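Local atomic coordinates of N-terminal acetyltransferase-like protein (Chaetomium thermophilum, PDB entry 5NNP), a protein that probably serves as the TPR-repeat auxiliary subunit of an N-terminal acetyltransferase A complex, supporting transfer of acetyl groups to protein N-termini. Residues L375-N383 against D409-H420. Residues are numbered along the deposited sequence; the frame is centred on the assembly and turned at random.
With PO4 (phosphate ion), chain U.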
loop_
_atom_site.group_PDB
_atom_site.type_symbol
_atom_site.label_atom_id
_atom_site.label_comp_id
_atom_site.label_asym_id
_atom_site.label_seq_id
_atom_site.Cartn_x
_atom_site.Cartn_y
_atom_site.Cartn_z
ATOM N N LEU A 375 2.462 -10.161 35.320
ATOM C CA LEU A 375 1.048 -9.972 35.621
ATOM C C LEU A 375 0.348 -9.443 34.371
ATOM O O LEU A 375 -0.766 -9.849 34.043
ATOM C CB LEU A 375 0.846 -9.022 36.814
ATOM C CG LEU A 375 1.251 -9.520 38.213
ATOM C CD1 LEU A 375 1.162 -8.385 39.220
ATOM C CD2 LEU A 375 0.388 -10.696 38.682
ATOM N N TYR A 376 1.023 -8.545 33.665
ATOM C CA TYR A 376 0.494 -7.988 32.424
ATOM C C TYR A 376 0.374 -9.036 31.325
ATOM O O TYR A 376 -0.549 -8.974 30.505
ATOM C CB TYR A 376 1.377 -6.844 31.934
ATOM C CG TYR A 376 0.833 -6.151 30.712
ATOM C CD1 TYR A 376 -0.401 -5.521 30.742
ATOM C CD2 TYR A 376 1.557 -6.109 29.532
ATOM C CE1 TYR A 376 -0.901 -4.876 29.628
ATOM C CE2 TYR A 376 1.061 -5.471 28.412
ATOM C CZ TYR A 376 -0.167 -4.857 28.467
ATOM O OH TYR A 376 -0.662 -4.219 27.358
ATOM N N TYR A 377 1.315 -9.982 31.292
ATOM C CA TYR A 377 1.252 -11.065 30.312
ATOM C C TYR A 377 0.021 -11.912 30.591
ATOM O O TYR A 377 -0.709 -12.313 29.675
ATOM C CB TYR A 377 2.502 -11.947 30.340
ATOM C CG TYR A 377 2.473 -13.056 29.300
ATOM C CD1 TYR A 377 1.767 -14.242 29.522
ATOM C CD2 TYR A 377 3.149 -12.920 28.096
ATOM C CE1 TYR A 377 1.743 -15.251 28.570
ATOM C CE2 TYR A 377 3.131 -13.914 27.146
ATOM C CZ TYR A 377 2.427 -15.077 27.384
ATOM O OH TYR A 377 2.421 -16.066 26.420
ATOM N N LEU A 378 -0.198 -12.194 31.867
ATOM C CA LEU A 378 -1.319 -13.024 32.247
ATOM C C LEU A 378 -2.634 -12.300 31.964
ATOM O O LEU A 378 -3.628 -12.931 31.601
ATOM C CB LEU A 378 -1.210 -13.421 33.713
ATOM C CG LEU A 378 -0.179 -14.517 33.968
ATOM C CD1 LEU A 378 0.238 -14.547 35.427
ATOM C CD2 LEU A 378 -0.738 -15.862 33.524
ATOM N N ALA A 379 -2.632 -10.976 32.107
ATOM C CA ALA A 379 -3.839 -10.192 31.871
ATOM C C ALA A 379 -4.249 -10.347 30.424
ATOM O O ALA A 379 -5.422 -10.546 30.103
ATOM C CB ALA A 379 -3.611 -8.741 32.197
ATOM N N GLN A 380 -3.256 -10.280 29.553
ATOM C CA GLN A 380 -3.496 -10.359 28.130
ATOM C C GLN A 380 -3.825 -11.774 27.689
ATOM O O GLN A 380 -4.665 -11.968 26.815
ATOM C CB GLN A 380 -2.288 -9.817 27.374
ATOM C CG GLN A 380 -2.258 -8.318 27.419
ATOM C CD GLN A 380 -1.138 -7.753 26.624
ATOM O OE1 GLN A 380 0.039 -7.975 26.927
ATOM N NE2 GLN A 380 -1.483 -7.016 25.586
ATOM N N HIS A 381 -3.163 -12.751 28.299
ATOM C CA HIS A 381 -3.445 -14.158 28.028
ATOM C C HIS A 381 -4.936 -14.436 28.142
ATOM O O HIS A 381 -5.559 -14.962 27.226
ATOM C CB HIS A 381 -2.667 -15.058 28.997
ATOM C CG HIS A 381 -2.879 -16.527 28.779
ATOM N ND1 HIS A 381 -2.023 -17.301 28.021
ATOM C CD2 HIS A 381 -3.835 -17.368 29.243
ATOM C CE1 HIS A 381 -2.449 -18.550 28.018
ATOM N NE2 HIS A 381 -3.547 -18.617 28.749
ATOM N N TYR A 382 -5.504 -14.060 29.277
ATOM C CA TYR A 382 -6.885 -14.372 29.569
ATOM C C TYR A 382 -7.858 -13.379 28.950
ATOM O O TYR A 382 -9.070 -13.523 29.077
ATOM C CB TYR A 382 -7.062 -14.452 31.072
ATOM C CG TYR A 382 -6.382 -15.668 31.623
ATOM C CD1 TYR A 382 -6.922 -16.938 31.419
ATOM C CD2 TYR A 382 -5.195 -15.562 32.321
ATOM C CE1 TYR A 382 -6.302 -18.068 31.912
ATOM C CE2 TYR A 382 -4.568 -16.682 32.817
ATOM C CZ TYR A 382 -5.123 -17.935 32.608
ATOM O OH TYR A 382 -4.494 -19.050 33.103
ATOM N N ASN A 383 -7.320 -12.381 28.257
ATOM C CA ASN A 383 -8.151 -11.484 27.472
ATOM C C ASN A 383 -8.226 -11.966 26.019
ATOM O O ASN A 383 -9.173 -11.671 25.290
ATOM C CB ASN A 383 -7.602 -10.069 27.541
ATOM C CG ASN A 383 -8.603 -9.040 27.081
ATOM O OD1 ASN A 383 -9.820 -9.243 27.185
ATOM N ND2 ASN A 383 -8.101 -7.926 26.558
ATOM N N ASP A 409 -0.059 1.093 29.255
ATOM C CA ASP A 409 -0.423 -0.194 28.650
ATOM C C ASP A 409 -1.301 -1.029 29.552
ATOM O O ASP A 409 -2.171 -1.762 29.091
ATOM C CB ASP A 409 0.816 -0.996 28.301
ATOM C CG ASP A 409 1.632 -0.347 27.235
ATOM O OD1 ASP A 409 1.032 0.098 26.237
ATOM O OD2 ASP A 409 2.867 -0.270 27.406
ATOM N N PHE A 410 -1.064 -0.933 30.849
ATOM C CA PHE A 410 -1.906 -1.634 31.803
ATOM C C PHE A 410 -3.356 -1.165 31.656
ATOM O O PHE A 410 -4.246 -1.978 31.446
ATOM C CB PHE A 410 -1.384 -1.432 33.227
ATOM C CG PHE A 410 -0.074 -2.126 33.497
ATOM C CD1 PHE A 410 0.578 -2.834 32.487
ATOM C CD2 PHE A 410 0.505 -2.074 34.754
ATOM C CE1 PHE A 410 1.788 -3.474 32.722
ATOM C CE2 PHE A 410 1.709 -2.712 35.002
ATOM C CZ PHE A 410 2.353 -3.416 33.980
ATOM N N HIS A 411 -3.596 0.143 31.712
ATOM C CA HIS A 411 -4.967 0.644 31.607
ATOM C C HIS A 411 -5.575 0.369 30.226
ATOM O O HIS A 411 -6.784 0.167 30.107
ATOM C CB HIS A 411 -5.022 2.142 31.922
ATOM C CG HIS A 411 -4.699 2.468 33.345
ATOM N ND1 HIS A 411 -5.645 2.443 34.348
ATOM C CD2 HIS A 411 -3.530 2.807 33.940
ATOM C CE1 HIS A 411 -5.076 2.759 35.498
ATOM N NE2 HIS A 411 -3.795 2.987 35.277
ATOM N N MET A 412 -4.732 0.353 29.198
ATOM C CA MET A 412 -5.177 0.104 27.833
ATOM C C MET A 412 -5.788 -1.281 27.722
ATOM O O MET A 412 -6.865 -1.457 27.158
ATOM C CB MET A 412 -4.015 0.241 26.857
ATOM C CG MET A 412 -4.400 -0.067 25.451
ATOM S SD MET A 412 -3.085 0.219 24.239
ATOM C CE MET A 412 -1.707 -0.670 24.956
ATOM N N THR A 413 -5.087 -2.265 28.277
ATOM C CA THR A 413 -5.565 -3.639 28.293
ATOM C C THR A 413 -6.856 -3.759 29.103
ATOM O O THR A 413 -7.773 -4.499 28.729
ATOM C CB THR A 413 -4.499 -4.590 28.868
ATOM O OG1 THR A 413 -3.490 -4.818 27.880
ATOM C CG2 THR A 413 -5.114 -5.930 29.244
ATOM N N LYS A 414 -6.920 -3.028 30.212
ATOM C CA LYS A 414 -8.098 -3.042 31.060
ATOM C C LYS A 414 -9.349 -2.639 30.293
ATOM O O LYS A 414 -10.372 -3.331 30.333
ATOM C CB LYS A 414 -7.905 -2.111 32.244
ATOM C CG LYS A 414 -9.017 -2.209 33.254
ATOM C CD LYS A 414 -8.660 -1.475 34.498
ATOM C CE LYS A 414 -9.804 -0.613 34.929
ATOM N NZ LYS A 414 -9.605 -0.228 36.343
ATOM N N ALA A 415 -9.254 -1.501 29.608
ATOM C CA ALA A 415 -10.314 -1.032 28.721
ATOM C C ALA A 415 -10.744 -2.099 27.712
ATOM O O ALA A 415 -11.926 -2.214 27.390
ATOM C CB ALA A 415 -9.860 0.247 27.978
ATOM N N ARG A 416 -9.785 -2.862 27.206
ATOM C CA ARG A 416 -10.066 -3.848 26.167
ATOM C C ARG A 416 -10.869 -5.012 26.738
ATOM O O ARG A 416 -11.676 -5.629 26.042
ATOM C CB ARG A 416 -8.765 -4.351 25.533
ATOM C CG ARG A 416 -8.964 -5.324 24.387
ATOM C CD ARG A 416 -7.636 -5.720 23.751
ATOM N NE ARG A 416 -7.052 -4.639 22.957
ATOM C CZ ARG A 416 -6.069 -3.842 23.369
ATOM N NH1 ARG A 416 -5.540 -3.995 24.578
ATOM N NH2 ARG A 416 -5.606 -2.889 22.564
ATOM N N ILE A 417 -10.656 -5.292 28.019
ATOM C CA ILE A 417 -11.404 -6.332 28.710
ATOM C C ILE A 417 -12.858 -5.893 28.860
ATOM O O ILE A 417 -13.803 -6.669 28.607
ATOM C CB ILE A 417 -10.769 -6.642 30.082
ATOM C CG1 ILE A 417 -9.320 -7.092 29.876
ATOM C CG2 ILE A 417 -11.548 -7.706 30.829
ATOM C CD1 ILE A 417 -8.582 -7.441 31.145
ATOM N N PHE A 418 -13.036 -4.632 29.246
ATOM C CA PHE A 418 -14.373 -4.049 29.315
ATOM C C PHE A 418 -15.057 -4.161 27.970
ATOM O O PHE A 418 -16.188 -4.634 27.887
ATOM C CB PHE A 418 -14.315 -2.591 29.751
ATOM C CG PHE A 418 -13.949 -2.413 31.187
ATOM C CD1 PHE A 418 -14.259 -3.398 32.113
ATOM C CD2 PHE A 418 -13.295 -1.270 31.614
ATOM C CE1 PHE A 418 -13.931 -3.241 33.443
ATOM C CE2 PHE A 418 -12.957 -1.109 32.939
ATOM C CZ PHE A 418 -13.277 -2.095 33.858
ATOM N N LYS A 419 -14.364 -3.717 26.924
ATOM C CA LYS A 419 -14.851 -3.895 25.562
ATOM C C LYS A 419 -15.373 -5.320 25.338
ATOM O O LYS A 419 -16.508 -5.505 24.906
ATOM C CB LYS A 419 -13.754 -3.579 24.541
ATOM C CG LYS A 419 -14.285 -3.466 23.114
ATOM C CD LYS A 419 -13.187 -3.475 22.079
ATOM C CE LYS A 419 -12.852 -4.895 21.660
ATOM N NZ LYS A 419 -11.716 -4.970 20.691
ATOM N N HIS A 420 -14.551 -6.321 25.653
ATOM C CA HIS A 420 -14.956 -7.711 25.462
ATOM C C HIS A 420 -16.111 -8.096 26.372
ATOM O O HIS A 420 -16.929 -8.942 26.011
ATOM C CB HIS A 420 -13.787 -8.659 25.692
ATOM C CG HIS A 420 -12.703 -8.536 24.669
ATOM N ND1 HIS A 420 -11.367 -8.703 24.975
ATOM C CD2 HIS A 420 -12.752 -8.272 23.344
ATOM C CE1 HIS A 420 -10.643 -8.546 23.884
ATOM N NE2 HIS A 420 -11.458 -8.278 22.879
HETATM P P PO4 U . -8.423 -2.932 19.872
HETATM O O1 PO4 U . -9.138 -2.575 21.150
HETATM O O2 PO4 U . -9.090 -4.155 19.281
HETATM O O3 PO4 U . -8.510 -1.794 18.877
HETATM O O4 PO4 U . -6.971 -3.208 20.184
#
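The rings of Tyr-376 and Phe-410 meet obliquely, with centroids 5.0 Å apart and planes at 32°, while CG of Gln-380 lies over one face of the tyrosine, near the rim. The ring of His-420 has the backbone O of Arg-416 over one face and the amide of Asn-383 at its edge. In this TPR-type helical solenoid, helices 369-381 and 408-421, separated in sequence by helix 390-403, pack side by side, their axes nearly parallel. A tyrosine suits this place because its ring can pack against Phe-410 while its hydroxyl reaches Thr-413. With CG anti to the backbone N (chi1 -176°), it extends across to the second helix, where OH and OG1 of Thr-413 share a hydrogen bond of 2.9 Å. Threonine meets both needs here, since OG1 pairs with the phenol hydroxyl while CG2 lies 4.3 Å from CB of Ala-379, a small residue that, like Thr-413, also touches Val-397 of helix 390-403. A phenylalanine in place of Tyr-376 would probably leave OG1 of Thr-413 without its partner across the interface. Beyond the tyrosine, Asp-409 turns to another protein chain, forming a salt bridge with a basic side chain there.

Further along the chain, Asn-383 brings its amide up against Ile-417, Arg-416 and His-420. Its ND2 lies 3.5 Å from CG of Arg-416, whose aliphatic stem passes the amide and bends so that NE and NH2 both donate to O4 of a phosphate, probably from the crystallisation liquor and also bound by Lys-450. An asparagine offers a short, polar acceptor, and the imidazole of His-420 uses it edge-on: ND1 donates to OD1 of Asn-383 at 2.8 Å, with the oxygen in the ring plane but the nitrogen 41° above the carbonyl plane.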